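Local coordinates for glycerophosphodiester phosphodiesterase (Parabacteroides distasonis, PDB 3NO3), which is a TIM-barrel protein of the glycerophosphoryl diester phosphodiesterase family that holds a magnesium ion, at residues A[22-28]-A[87-92]; A[44-48]-A[112-116]; A[164-168]-A[191-197]; A[199-205]-A[218-224]. All blocks are in the same frame, centred on the assembly; numbering follows the deposited sequence. Where two conformers were deposited one is given.

Interaction 1 (A[22-28]-A[87-92]); sequences NSIRSLE and QYLKRA
L27 and Y88 meet between two helices of the outer layer of the TIM barrel, 24-32 and 85-94, which run in roughly the same direction; over the short segments their axes pass 10.3 Å apart at a crossing angle of -28°. The apolar contacts centre on L27. With CG anti to the backbone N (chi1 172°), it reaches across to the neighbouring helix and lays CD2 over one face of the Y88 ring, a CH-pi contact 4.2 Å from the ring centroid and displaced toward the rim. The same methyl packs 4.1 Å from A92 CB. The I24 and Y88 side chains run past each other in opposite directions, with I24 CD1 4.1 Å from Y88 CD1, while I24 CG2 faces R91 CG.

Polar contacts gather where helix 24-32 begins. S23 and S26 form a capping box: S26 N donates to S23 OG (2.9 Å) and S23 N to S26 OG (3.1 Å). Both hydroxyls have further partners, S23 OG with A20 O and S26 OG with R11 O. The Y88 hydroxyl ends beside this first turn, 2.7 Å from S23 O, at best a weak hydrogen bond, since its proton has another acceptor within reach. N22, just ahead of the cap, donates through ND2 to D41, a ligand of the magnesium ion, and is therefore a second-shell residue of the metal site.

The charged contact lies a turn further on. R91, bent at chi2, crosses E28 at about a right angle, and E28 OE2 sits at the guanidinium edge, taking the nearly straight bond from R91 NE (2.7 Å, 174°) on its anti lone pair.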
loop_
_atom_site.group_PDB
_atom_site.type_symbol
_atom_site.label_atom_id
_atom_site.label_comp_id
_atom_site.label_asym_id
_atom_site.label_seq_id
_atom_site.Cartn_x
_atom_site.Cartn_y
_atom_site.Cartn_z
ATOM N N ASN A 22 5.724 9.098 1.544
ATOM C CA ASN A 22 4.410 9.508 0.996
ATOM C C ASN A 22 4.433 10.814 0.208
ATOM O O ASN A 22 3.554 11.678 0.342
ATOM C CB ASN A 22 3.349 9.535 2.125
ATOM C CG ASN A 22 2.838 8.149 2.493
ATOM O OD1 ASN A 22 2.472 7.414 1.618
ATOM N ND2 ASN A 22 2.769 7.812 3.782
ATOM N N SER A 23 5.482 10.971 -0.597
ATOM C CA SER A 23 5.744 12.220 -1.323
ATOM C C SER A 23 5.740 11.969 -2.836
ATOM O O SER A 23 5.794 10.825 -3.306
ATOM C CB SER A 23 7.104 12.795 -0.884
ATOM O OG SER A 23 8.195 12.001 -1.288
ATOM N N ILE A 24 5.693 13.055 -3.587
ATOM C CA ILE A 24 5.846 13.024 -5.033
ATOM C C ILE A 24 7.234 12.448 -5.372
ATOM O O ILE A 24 7.349 11.522 -6.196
ATOM C CB ILE A 24 5.661 14.413 -5.629
ATOM C CG1 ILE A 24 4.199 14.893 -5.414
ATOM C CG2 ILE A 24 6.203 14.444 -7.111
ATOM C CD1 ILE A 24 3.094 14.076 -6.105
ATOM N N ARG A 25 8.268 12.893 -4.639
ATOM C CA ARG A 25 9.624 12.419 -4.851
ATOM C C ARG A 25 9.732 10.914 -4.606
ATOM O O ARG A 25 10.370 10.235 -5.370
ATOM C CB ARG A 25 10.586 13.210 -3.958
ATOM C CG ARG A 25 12.042 12.823 -3.971
ATOM C CD ARG A 25 12.818 13.102 -5.221
ATOM N NE ARG A 25 14.252 13.280 -4.899
ATOM C CZ ARG A 25 15.244 13.413 -5.783
ATOM N NH1 ARG A 25 16.488 13.597 -5.341
ATOM N NH2 ARG A 25 15.026 13.357 -7.097
ATOM N N SER A 26 9.089 10.396 -3.551
ATOM C CA SER A 26 9.198 8.952 -3.240
ATOM C C SER A 26 8.506 8.059 -4.277
ATOM O O SER A 26 9.018 6.988 -4.610
ATOM C CB SER A 26 8.774 8.626 -1.796
ATOM O OG SER A 26 7.348 8.655 -1.567
ATOM N N LEU A 27 7.380 8.539 -4.794
ATOM C CA LEU A 27 6.671 7.898 -5.882
ATOM C C LEU A 27 7.564 7.890 -7.147
ATOM O O LEU A 27 7.689 6.852 -7.798
ATOM C CB LEU A 27 5.364 8.635 -6.165
ATOM C CG LEU A 27 4.560 8.215 -7.393
ATOM C CD1 LEU A 27 4.118 6.787 -7.293
ATOM C CD2 LEU A 27 3.414 9.176 -7.555
ATOM N N GLU A 28 8.162 9.038 -7.463
ATOM C CA GLU A 28 9.057 9.153 -8.631
ATOM C C GLU A 28 10.268 8.246 -8.510
ATOM O O GLU A 28 10.641 7.553 -9.470
ATOM C CB GLU A 28 9.533 10.594 -8.818
ATOM C CG GLU A 28 8.447 11.617 -9.232
ATOM C CD GLU A 28 8.941 13.078 -9.233
ATOM O OE1 GLU A 28 9.968 13.396 -8.580
ATOM O OE2 GLU A 28 8.296 13.929 -9.910
ATOM N N GLN A 87 -3.351 14.962 -6.764
ATOM C CA GLN A 87 -1.956 15.264 -7.190
ATOM C C GLN A 87 -1.097 14.010 -7.308
ATOM O O GLN A 87 -0.254 13.860 -8.242
ATOM C CB GLN A 87 -1.286 16.215 -6.198
ATOM C CG GLN A 87 -1.809 17.663 -6.302
ATOM C CD GLN A 87 -1.586 18.488 -5.073
ATOM O OE1 GLN A 87 -0.923 18.064 -4.110
ATOM N NE2 GLN A 87 -2.104 19.705 -5.105
ATOM N N TYR A 88 -1.269 13.105 -6.355
ATOM C CA TYR A 88 -0.478 11.856 -6.302
ATOM C C TYR A 88 -0.783 11.033 -7.523
ATOM O O TYR A 88 0.142 10.552 -8.206
ATOM C CB TYR A 88 -0.742 11.058 -4.998
ATOM C CG TYR A 88 0.506 10.452 -4.384
ATOM C CD1 TYR A 88 1.416 11.251 -3.716
ATOM C CD2 TYR A 88 0.779 9.090 -4.475
ATOM C CE1 TYR A 88 2.584 10.727 -3.140
ATOM C CE2 TYR A 88 1.939 8.559 -3.886
ATOM C CZ TYR A 88 2.823 9.380 -3.221
ATOM O OH TYR A 88 3.993 8.848 -2.696
ATOM N N LEU A 89 -2.077 10.928 -7.845
ATOM C CA LEU A 89 -2.529 10.198 -9.010
ATOM C C LEU A 89 -2.206 10.871 -10.338
ATOM O O LEU A 89 -1.915 10.164 -11.300
ATOM C CB LEU A 89 -4.042 9.914 -8.906
ATOM C CG LEU A 89 -4.371 9.051 -7.669
ATOM C CD1 LEU A 89 -5.859 8.765 -7.652
ATOM C CD2 LEU A 89 -3.535 7.753 -7.551
ATOM N N LYS A 90 -2.222 12.202 -10.408
ATOM C CA LYS A 90 -1.844 12.893 -11.632
ATOM C C LYS A 90 -0.380 12.549 -11.961
ATOM O O LYS A 90 -0.028 12.289 -13.122
ATOM C CB LYS A 90 -2.062 14.408 -11.481
ATOM C CG LYS A 90 -1.676 15.300 -12.681
ATOM C CD LYS A 90 -2.184 16.753 -12.494
ATOM C CE LYS A 90 -1.644 17.751 -13.531
ATOM N NZ LYS A 90 -0.144 17.877 -13.522
ATOM N N ARG A 91 0.478 12.532 -10.943
ATOM C CA ARG A 91 1.899 12.185 -11.166
ATOM C C ARG A 91 2.056 10.697 -11.538
ATOM O O ARG A 91 2.762 10.366 -12.486
ATOM C CB ARG A 91 2.744 12.529 -9.916
ATOM C CG ARG A 91 4.289 12.363 -10.095
ATOM C CD ARG A 91 4.866 13.378 -11.025
ATOM N NE ARG A 91 6.226 13.083 -11.457
ATOM C CZ ARG A 91 6.575 12.360 -12.530
ATOM N NH1 ARG A 91 5.689 11.751 -13.322
ATOM N NH2 ARG A 91 7.869 12.217 -12.808
ATOM N N ALA A 92 1.342 9.833 -10.824
ATOM C CA ALA A 92 1.381 8.380 -11.058
ATOM C C ALA A 92 0.920 7.997 -12.441
ATOM O O ALA A 92 1.487 7.065 -13.046
ATOM C CB ALA A 92 0.574 7.646 -10.005
#

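Interaction 2 (A[44-48]-A[112-116]); sequences LTADN and RNRDA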
loop_
_atom_site.group_PDB
_atom_site.type_symbol
_atom_site.label_atom_id
_atom_site.label_comp_id
_atom_site.label_asym_id
_atom_site.label_seq_id
_atom_site.Cartn_x
_atom_site.Cartn_y
_atom_site.Cartn_z
ATOM N N LEU A 44 -9.301 10.669 4.382
ATOM C CA LEU A 44 -10.388 11.553 4.040
ATOM C C LEU A 44 -10.471 12.664 5.119
ATOM O O LEU A 44 -10.674 12.381 6.331
ATOM C CB LEU A 44 -11.719 10.773 3.949
ATOM C CG LEU A 44 -12.888 11.480 3.258
ATOM C CD1 LEU A 44 -12.599 11.778 1.743
ATOM C CD2 LEU A 44 -14.225 10.640 3.465
ATOM N N THR A 45 -10.335 13.918 4.679
ATOM C CA THR A 45 -10.482 15.092 5.551
ATOM C C THR A 45 -11.974 15.259 5.931
ATOM O O THR A 45 -12.842 14.604 5.341
ATOM C CB THR A 45 -9.953 16.375 4.895
ATOM O OG1 THR A 45 -10.813 16.746 3.795
ATOM C CG2 THR A 45 -8.443 16.236 4.432
ATOM N N ALA A 46 -12.240 16.102 6.930
ATOM C CA ALA A 46 -13.598 16.414 7.399
ATOM C C ALA A 46 -14.536 16.823 6.259
ATOM O O ALA A 46 -15.723 16.428 6.222
ATOM C CB ALA A 46 -13.550 17.552 8.479
ATOM N N ASP A 47 -13.976 17.623 5.347
ATOM C CA ASP A 47 -14.648 18.087 4.138
ATOM C C ASP A 47 -14.461 17.215 2.891
ATOM O O ASP A 47 -14.650 17.694 1.768
ATOM C CB ASP A 47 -14.328 19.598 3.882
ATOM C CG ASP A 47 -12.886 19.883 3.540
ATOM O OD1 ASP A 47 -11.959 19.130 3.933
ATOM O OD2 ASP A 47 -12.656 20.914 2.848
ATOM N N ASN A 48 -14.153 15.935 3.087
ATOM C CA ASN A 48 -14.166 14.898 2.049
ATOM C C ASN A 48 -13.131 15.086 0.918
ATOM O O ASN A 48 -13.374 14.708 -0.204
ATOM C CB ASN A 48 -15.570 14.658 1.477
ATOM C CG ASN A 48 -16.558 14.134 2.510
ATOM O OD1 ASN A 48 -16.210 13.826 3.641
ATOM N ND2 ASN A 48 -17.812 14.009 2.095
ATOM N N ARG A 112 -18.170 5.767 7.889
ATOM C CA ARG A 112 -17.126 6.681 7.382
ATOM C C ARG A 112 -16.061 5.968 6.574
ATOM O O ARG A 112 -15.605 6.496 5.519
ATOM C CB ARG A 112 -16.512 7.516 8.515
ATOM C CG ARG A 112 -15.639 8.663 8.090
ATOM C CD ARG A 112 -16.375 9.683 7.209
ATOM N NE ARG A 112 -15.564 10.872 7.036
ATOM C CZ ARG A 112 -15.903 11.866 6.236
ATOM N NH1 ARG A 112 -17.067 11.842 5.579
ATOM N NH2 ARG A 112 -15.111 12.905 6.150
ATOM N N ASN A 113 -15.681 4.766 7.008
ATOM C CA ASN A 113 -14.809 3.922 6.196
ATOM C C ASN A 113 -15.402 3.607 4.846
ATOM O O ASN A 113 -14.661 3.672 3.844
ATOM C CB ASN A 113 -14.409 2.647 6.916
ATOM C CG ASN A 113 -13.344 2.909 7.957
ATOM O OD1 ASN A 113 -12.204 3.127 7.587
ATOM N ND2 ASN A 113 -13.710 2.926 9.243
ATOM N N ARG A 114 -16.712 3.326 4.795
ATOM C CA ARG A 114 -17.376 3.106 3.499
ATOM C C ARG A 114 -17.368 4.310 2.599
ATOM O O ARG A 114 -17.108 4.195 1.377
ATOM C CB ARG A 114 -18.802 2.625 3.663
ATOM C CG ARG A 114 -18.833 1.217 4.193
ATOM C CD ARG A 114 -20.233 0.565 4.079
ATOM N NE ARG A 114 -20.958 0.709 5.333
ATOM C CZ ARG A 114 -20.861 -0.087 6.413
ATOM N NH1 ARG A 114 -20.040 -1.153 6.465
ATOM N NH2 ARG A 114 -21.589 0.210 7.474
ATOM N N ASP A 115 -17.651 5.468 3.195
ATOM C CA ASP A 115 -17.577 6.727 2.463
ATOM C C ASP A 115 -16.172 7.025 1.914
ATOM O O ASP A 115 -16.060 7.390 0.750
ATOM C CB ASP A 115 -18.073 7.893 3.275
ATOM C CG ASP A 115 -19.574 7.823 3.586
ATOM O OD1 ASP A 115 -20.376 7.240 2.849
ATOM O OD2 ASP A 115 -19.927 8.376 4.625
ATOM N N ALA A 116 -15.130 6.779 2.699
ATOM C CA ALA A 116 -13.754 7.015 2.263
ATOM C C ALA A 116 -13.377 6.048 1.131
ATOM O O ALA A 116 -12.727 6.446 0.136
ATOM C CB ALA A 116 -12.785 6.908 3.457
HETATM O O HOH W 1 -12.879 12.118 7.839
HETATM O O HOH W 2 -19.760 13.017 3.971
#
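R112 reaches from its helix to N48, the last residue of the turn, and grips it end-on, NH1 and NH2 both donating to the single acceptor OD1, each at 2.9 Å. The two bonds are not alike: NH2 meets OD1 nearly along the C=O axis (173°), whereas NH1 comes in at 135° and tilted from the carbonyl plane. Both are bent at the hydrogen, since one oxygen serves two donors. NH2 also donates to water 1 (2.9 Å), which in turn donates a hydrogen bond to L44 O at 2.7 Å. Water 2 accepts from N48 ND2 (2.9 Å) and, weakly, from R112 NH1. The turn itself is a type I beta turn, T45 to N48, linking barrel strand 37-44 to the short antiparallel strand 50-52, and helix 110-126, which carries R112, follows barrel strand 99-104. Within the turn T45 O accepts from N48 N, and T45 OG1 donates to D47 OD1 (2.6 Å), which also accepts from Y68 N. One face of the guanidinium is covered by L44, whose CD2 sits over its centre, 3.5 Å from R112 CZ. That methyl continues onto the helix, 4.0 Å from A116 CB.

Interaction 3 (A[164-168]-A[191-197]); sequences PMELK and DCKVLGM
P164 and L195 bring together two helices on the outside of the TIM barrel: the short helix 164-169 starts with P164, and L195 follows V194 in the chain of helix 188-194. The proline ring lies against the second helix with P164 CB 3.6 Å from L195 CD1 and P164 CG 3.9 Å from C192 SG, and it crosses the D191 side chain at about a right angle. L195 splits its two methyls. CD1 fits against the backbone between P164 and M165, while CD2 meets the methyl of the selenomethionine M165, 3.6 Å from its CE, and the aliphatic stem of K168, 3.9 Å from its CG.

Here helix 188-194 finishes in a Schellman motif: G196 has positive phi, and G196 N and M197 N bond back to K193 O and C192 O. This reversal turns M197, also a selenomethionine, back toward the first helix, where in the conformer described its CE lies 4.0 Å from L167 CB. It also presents L195 O to K168. K168, likewise one of two deposited conformers, has CG anti to the backbone N (chi1 -172°) and bends at chi2 and chi4, bringing NZ 2.7 Å from L195 O with a C=O...NZ angle of 169°. The carbonyls at the helix end would probably make this a favourable place for a positive charge. Beneath the two helices lies barrel strand 174-178, whose L175 touches P164, L167 and C192. A water bridges the two helices, accepting from M165 N (3.1 Å) and donating to D191 OD2 (3.0 Å).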
loop_
_atom_site.group_PDB
_atom_site.type_symbol
_atom_site.label_atom_id
_atom_site.label_comp_id
_atom_site.label_asym_id
_atom_site.label_seq_id
_atom_site.Cartn_x
_atom_site.Cartn_y
_atom_site.Cartn_z
ATOM N N PRO A 164 -6.016 -17.368 5.221
ATOM C CA PRO A 164 -6.331 -17.161 3.791
ATOM C C PRO A 164 -7.713 -17.681 3.377
ATOM O O PRO A 164 -8.418 -17.000 2.631
ATOM C CB PRO A 164 -5.219 -17.930 3.093
ATOM C CG PRO A 164 -4.072 -17.781 4.023
ATOM C CD PRO A 164 -4.677 -17.968 5.387
HETATM N N MSE A 165 -8.099 -18.836 3.899
HETATM C CA MSE A 165 -9.416 -19.377 3.646
HETATM C C MSE A 165 -10.498 -18.400 4.056
HETATM O O MSE A 165 -11.416 -18.151 3.268
HETATM C CB MSE A 165 -9.582 -20.703 4.380
HETATM C CG MSE A 165 -10.966 -21.342 4.301
HETATM SE SE MSE A 165 -11.580 -21.655 2.456
HETATM C CE MSE A 165 -10.042 -22.750 1.993
ATOM N N GLU A 166 -10.372 -17.822 5.252
ATOM C CA GLU A 166 -11.345 -16.856 5.758
ATOM C C GLU A 166 -11.376 -15.608 4.866
ATOM O O GLU A 166 -12.447 -15.108 4.513
ATOM C CB GLU A 166 -11.034 -16.475 7.225
ATOM C CG GLU A 166 -11.352 -17.598 8.238
ATOM C CD GLU A 166 -10.872 -17.277 9.642
ATOM O OE1 GLU A 166 -9.709 -16.838 9.794
ATOM O OE2 GLU A 166 -11.669 -17.446 10.590
ATOM N N LEU A 167 -10.201 -15.150 4.470
ATOM C CA LEU A 167 -10.119 -14.013 3.556
ATOM C C LEU A 167 -10.740 -14.288 2.179
ATOM O O LEU A 167 -11.499 -13.443 1.647
ATOM C CB LEU A 167 -8.668 -13.564 3.415
ATOM C CG LEU A 167 -7.960 -12.889 4.597
ATOM C CD1 LEU A 167 -6.469 -12.600 4.246
ATOM C CD2 LEU A 167 -8.687 -11.585 4.967
ATOM N N LYS A 168 -10.474 -15.467 1.622
ATOM C CA LYS A 168 -10.994 -15.832 0.303
ATOM C C LYS A 168 -12.513 -15.825 0.320
ATOM O O LYS A 168 -13.109 -15.336 -0.610
ATOM C CB LYS A 168 -10.469 -17.205 -0.137
ATOM C CG LYS A 168 -10.799 -17.603 -1.582
ATOM C CD LYS A 168 -10.214 -16.682 -2.588
ATOM C CE LYS A 168 -10.561 -17.161 -3.967
ATOM N NZ LYS A 168 -9.421 -17.001 -4.876
ATOM N N ASP A 191 -0.996 -21.666 1.536
ATOM C CA ASP A 191 -2.465 -21.622 1.412
ATOM C C ASP A 191 -2.907 -20.536 0.427
ATOM O O ASP A 191 -3.824 -20.795 -0.347
ATOM C CB ASP A 191 -3.189 -21.346 2.737
ATOM C CG ASP A 191 -3.069 -22.464 3.767
ATOM O OD1 ASP A 191 -2.611 -23.595 3.488
ATOM O OD2 ASP A 191 -3.482 -22.147 4.904
ATOM N N CYS A 192 -2.263 -19.347 0.440
ATOM C CA CYS A 192 -2.624 -18.292 -0.528
ATOM C C CYS A 192 -2.432 -18.783 -1.944
ATOM O O CYS A 192 -3.309 -18.546 -2.776
ATOM C CB CYS A 192 -1.844 -16.974 -0.369
ATOM S SG CYS A 192 -2.217 -16.042 1.094
ATOM N N LYS A 193 -1.302 -19.435 -2.211
ATOM C CA LYS A 193 -1.028 -20.022 -3.529
ATOM C C LYS A 193 -2.158 -20.996 -3.923
ATOM O O LYS A 193 -2.744 -20.854 -4.983
ATOM C CB LYS A 193 0.338 -20.709 -3.551
ATOM C CG LYS A 193 0.860 -21.248 -4.916
ATOM C CD LYS A 193 1.882 -22.395 -4.733
ATOM N N VAL A 194 -2.491 -21.919 -3.032
ATOM C CA VAL A 194 -3.524 -22.928 -3.295
ATOM C C VAL A 194 -4.877 -22.259 -3.587
ATOM O O VAL A 194 -5.591 -22.674 -4.519
ATOM C CB VAL A 194 -3.609 -23.948 -2.136
ATOM C CG1 VAL A 194 -4.771 -24.914 -2.344
ATOM C CG2 VAL A 194 -2.253 -24.721 -2.009
ATOM N N LEU A 195 -5.171 -21.187 -2.840
ATOM C CA LEU A 195 -6.412 -20.418 -2.990
ATOM C C LEU A 195 -6.459 -19.397 -4.146
ATOM O O LEU A 195 -7.490 -18.754 -4.335
ATOM C CB LEU A 195 -6.766 -19.744 -1.649
ATOM C CG LEU A 195 -7.330 -20.654 -0.553
ATOM C CD1 LEU A 195 -7.113 -20.001 0.830
ATOM C CD2 LEU A 195 -8.820 -20.934 -0.831
ATOM N N GLY A 196 -5.404 -19.281 -4.950
ATOM C CA GLY A 196 -5.372 -18.294 -6.018
ATOM C C GLY A 196 -5.313 -16.836 -5.546
ATOM O O GLY A 196 -5.791 -15.948 -6.250
HETATM N N MSE A 197 -4.724 -16.605 -4.370
HETATM C CA MSE A 197 -4.577 -15.277 -3.773
HETATM C C MSE A 197 -3.103 -14.933 -3.749
HETATM O O MSE A 197 -2.283 -15.811 -3.830
HETATM C CB MSE A 197 -5.035 -15.242 -2.306
HETATM C CG MSE A 197 -6.090 -16.188 -1.936
HETATM SE SE MSE A 197 -6.556 -16.040 -0.089
HETATM C CE MSE A 197 -7.464 -14.324 -0.315
HETATM O O HOH W 3 -6.217 -20.880 5.194
#

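Interaction 4 (A[199-205]-A[218-224]); sequences SNVWTVD and VDFITTD
V201 and I221 lie side by side on neighbouring parallel strands and point the same way, their CG1 atoms 3.9 Å apart. V218 and V204 extend this apolar row toward its two ends, V204 through its CB, 4.2 Å from I221 CG2.

Backbone bonds flank the row. T222 N donates to V201 O at 2.8 Å, and T222 O receives V204 N at 2.9 Å, beyond the cis peptide between W202 and T203. On the other face of the sheet N200 crosses T222 at about a right angle, its CG anti to the backbone N (chi1 -174°), and N200 OD1 accepts the T222 OG1 proton at 2.8 Å.

The outer ends are polar. S199 and D219 exchange bonds: S199 N donates to D219 OD2 (2.8 Å) and D219 N to S199 OG (3.2 Å). At the other end D205 OD1 takes D224 N at 2.8 Å, on its syn side, and also lies near T223 OG1. The carboxylates of D205 and D224 come close together through their OD2 atoms; D224 OD1 is also hydrogen-bonded to H10 and W14.

The pair forms the strands of a beta-alpha-beta unit whose crossover helix 207-216 packs on V201, V204, I221 and T223; helix 179-184 also touches V201 and V204. F220 stacks on Y36. Strand 198-202 pairs in turn with strand 174-178, and strand 220-223 with strand 6-9, so that this contact is part of the closure of the barrel.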
loop_
_atom_site.group_PDB
_atom_site.type_symbol
_atom_site.label_atom_id
_atom_site.label_comp_id
_atom_site.label_asym_id
_atom_site.label_seq_id
_atom_site.Cartn_x
_atom_site.Cartn_y
_atom_site.Cartn_z
ATOM N N SER A 199 0.248 -13.181 -1.556
ATOM C CA SER A 199 0.786 -12.965 -0.215
ATOM C C SER A 199 1.758 -11.784 -0.288
ATOM O O SER A 199 2.578 -11.727 -1.195
ATOM C CB SER A 199 1.478 -14.228 0.286
ATOM O OG SER A 199 2.466 -14.659 -0.601
ATOM N N ASN A 200 1.637 -10.851 0.644
ATOM C CA ASN A 200 2.515 -9.652 0.744
ATOM C C ASN A 200 2.923 -9.575 2.220
ATOM O O ASN A 200 2.156 -10.019 3.103
ATOM C CB ASN A 200 1.727 -8.438 0.247
ATOM C CG ASN A 200 2.530 -7.124 0.149
ATOM O OD1 ASN A 200 3.720 -7.007 0.502
ATOM N ND2 ASN A 200 1.831 -6.114 -0.365
ATOM N N VAL A 201 4.158 -9.114 2.477
ATOM C CA VAL A 201 4.663 -9.030 3.836
ATOM C C VAL A 201 5.271 -7.639 4.082
ATOM O O VAL A 201 5.925 -7.098 3.203
ATOM C CB VAL A 201 5.674 -10.174 4.146
ATOM C CG1 VAL A 201 6.945 -10.116 3.240
ATOM C CG2 VAL A 201 6.028 -10.184 5.629
ATOM N N TRP A 202 5.026 -7.077 5.272
ATOM C CA TRP A 202 5.506 -5.717 5.623
ATOM C C TRP A 202 6.120 -5.679 7.036
ATOM O O TRP A 202 5.847 -6.588 7.821
ATOM C CB TRP A 202 4.362 -4.684 5.537
ATOM C CG TRP A 202 3.158 -4.972 6.392
ATOM C CD1 TRP A 202 2.043 -5.660 6.029
ATOM C CD2 TRP A 202 2.939 -4.556 7.751
ATOM N NE1 TRP A 202 1.167 -5.739 7.063
ATOM C CE2 TRP A 202 1.677 -5.054 8.135
ATOM C CE3 TRP A 202 3.681 -3.794 8.676
ATOM C CZ2 TRP A 202 1.136 -4.844 9.423
ATOM C CZ3 TRP A 202 3.136 -3.572 9.955
ATOM C CH2 TRP A 202 1.886 -4.112 10.319
ATOM N N THR A 203 6.972 -4.699 7.387
ATOM C CA THR A 203 7.763 -3.862 6.498
ATOM C C THR A 203 9.133 -4.494 6.684
ATOM O O THR A 203 9.640 -4.472 7.791
ATOM C CB THR A 203 7.663 -2.388 6.910
ATOM O OG1 THR A 203 6.318 -1.954 6.641
ATOM C CG2 THR A 203 8.586 -1.518 6.095
ATOM N N VAL A 204 9.666 -5.163 5.659
ATOM C CA VAL A 204 10.841 -6.044 5.857
ATOM C C VAL A 204 12.105 -5.387 5.357
ATOM O O VAL A 204 12.232 -5.196 4.152
ATOM C CB VAL A 204 10.643 -7.400 5.177
ATOM C CG1 VAL A 204 11.895 -8.268 5.408
ATOM C CG2 VAL A 204 9.405 -8.066 5.778
ATOM N N ASP A 205 13.004 -5.027 6.287
ATOM C CA ASP A 205 14.249 -4.295 5.986
ATOM C C ASP A 205 15.565 -5.059 6.271
ATOM O O ASP A 205 16.601 -4.731 5.680
ATOM C CB ASP A 205 14.238 -2.948 6.741
ATOM C CG ASP A 205 13.040 -2.052 6.359
ATOM O OD1 ASP A 205 12.412 -2.258 5.304
ATOM O OD2 ASP A 205 12.702 -1.138 7.141
ATOM N N VAL A 218 6.631 -15.575 -0.710
ATOM C CA VAL A 218 5.729 -14.415 -0.764
ATOM C C VAL A 218 5.720 -13.768 -2.153
ATOM O O VAL A 218 6.756 -13.620 -2.777
ATOM C CB VAL A 218 6.048 -13.294 0.293
ATOM C CG1 VAL A 218 5.834 -13.820 1.706
ATOM C CG2 VAL A 218 7.516 -12.715 0.132
ATOM N N ASP A 219 4.548 -13.428 -2.658
ATOM C CA ASP A 219 4.445 -12.763 -3.957
ATOM C C ASP A 219 5.090 -11.371 -3.893
ATOM O O ASP A 219 5.716 -10.943 -4.873
ATOM C CB ASP A 219 2.993 -12.583 -4.412
ATOM C CG ASP A 219 2.287 -13.913 -4.671
ATOM O OD1 ASP A 219 2.428 -14.470 -5.768
ATOM O OD2 ASP A 219 1.577 -14.370 -3.762
ATOM N N PHE A 220 4.921 -10.674 -2.767
ATOM C CA PHE A 220 5.451 -9.308 -2.605
ATOM C C PHE A 220 6.160 -9.134 -1.279
ATOM O O PHE A 220 5.776 -9.738 -0.284
ATOM C CB PHE A 220 4.324 -8.278 -2.715
ATOM C CG PHE A 220 3.481 -8.403 -3.960
ATOM C CD1 PHE A 220 3.996 -8.062 -5.188
ATOM C CD2 PHE A 220 2.135 -8.837 -3.899
ATOM C CE1 PHE A 220 3.212 -8.185 -6.349
ATOM C CE2 PHE A 220 1.369 -8.935 -5.038
ATOM C CZ PHE A 220 1.902 -8.633 -6.261
ATOM N N ILE A 221 7.214 -8.321 -1.290
ATOM C CA ILE A 221 7.840 -7.806 -0.090
ATOM C C ILE A 221 7.660 -6.270 -0.070
ATOM O O ILE A 221 8.053 -5.608 -1.034
ATOM C CB ILE A 221 9.311 -8.140 -0.042
ATOM C CG1 ILE A 221 9.538 -9.626 0.326
ATOM C CG2 ILE A 221 10.035 -7.276 0.999
ATOM C CD1 ILE A 221 11.039 -10.018 0.211
ATOM N N THR A 222 7.089 -5.750 1.016
ATOM C CA THR A 222 6.910 -4.318 1.258
ATOM C C THR A 222 8.044 -3.888 2.158
ATOM O O THR A 222 8.224 -4.437 3.251
ATOM C CB THR A 222 5.531 -3.995 1.883
ATOM O OG1 THR A 222 4.517 -4.333 0.943
ATOM C CG2 THR A 222 5.396 -2.483 2.240
ATOM N N THR A 223 8.844 -2.935 1.702
ATOM C CA THR A 223 10.112 -2.624 2.375
ATOM C C THR A 223 10.460 -1.141 2.298
ATOM O O THR A 223 10.108 -0.474 1.324
ATOM C CB THR A 223 11.282 -3.452 1.739
ATOM O OG1 THR A 223 12.533 -3.109 2.368
ATOM C CG2 THR A 223 11.381 -3.201 0.241
ATOM N N ASP A 224 11.183 -0.660 3.318
ATOM C CA ASP A 224 11.837 0.678 3.275
ATOM C C ASP A 224 13.210 0.679 2.606
ATOM O O ASP A 224 13.796 1.751 2.487
ATOM C CB ASP A 224 11.974 1.280 4.686
ATOM C CG ASP A 224 10.617 1.580 5.351
ATOM O OD1 ASP A 224 9.621 1.871 4.640
ATOM O OD2 ASP A 224 10.565 1.552 6.605
#

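From the N terminus, interaction 1 opens at the first outer helix and closes on helix 85-94, spanning strands 37-44 and 50-52. Interaction 2 begins inside that loop, at the turn 44-48, and closes beyond it on helix 110-126, so the two cross along the chain, both in the first part of the barrel, with nearest atoms about 11 Å apart. Interactions 3 and 4 follow in series with shorter loops. Interaction 3 ties helix 164-169 to helix 188-194, and its second segment leads almost directly into strand 198-202 of interaction 4, where C192 SG touches S199 CB. Interaction 4 then joins that strand to 220-223, the last barrel strand, which pairs with 6-9.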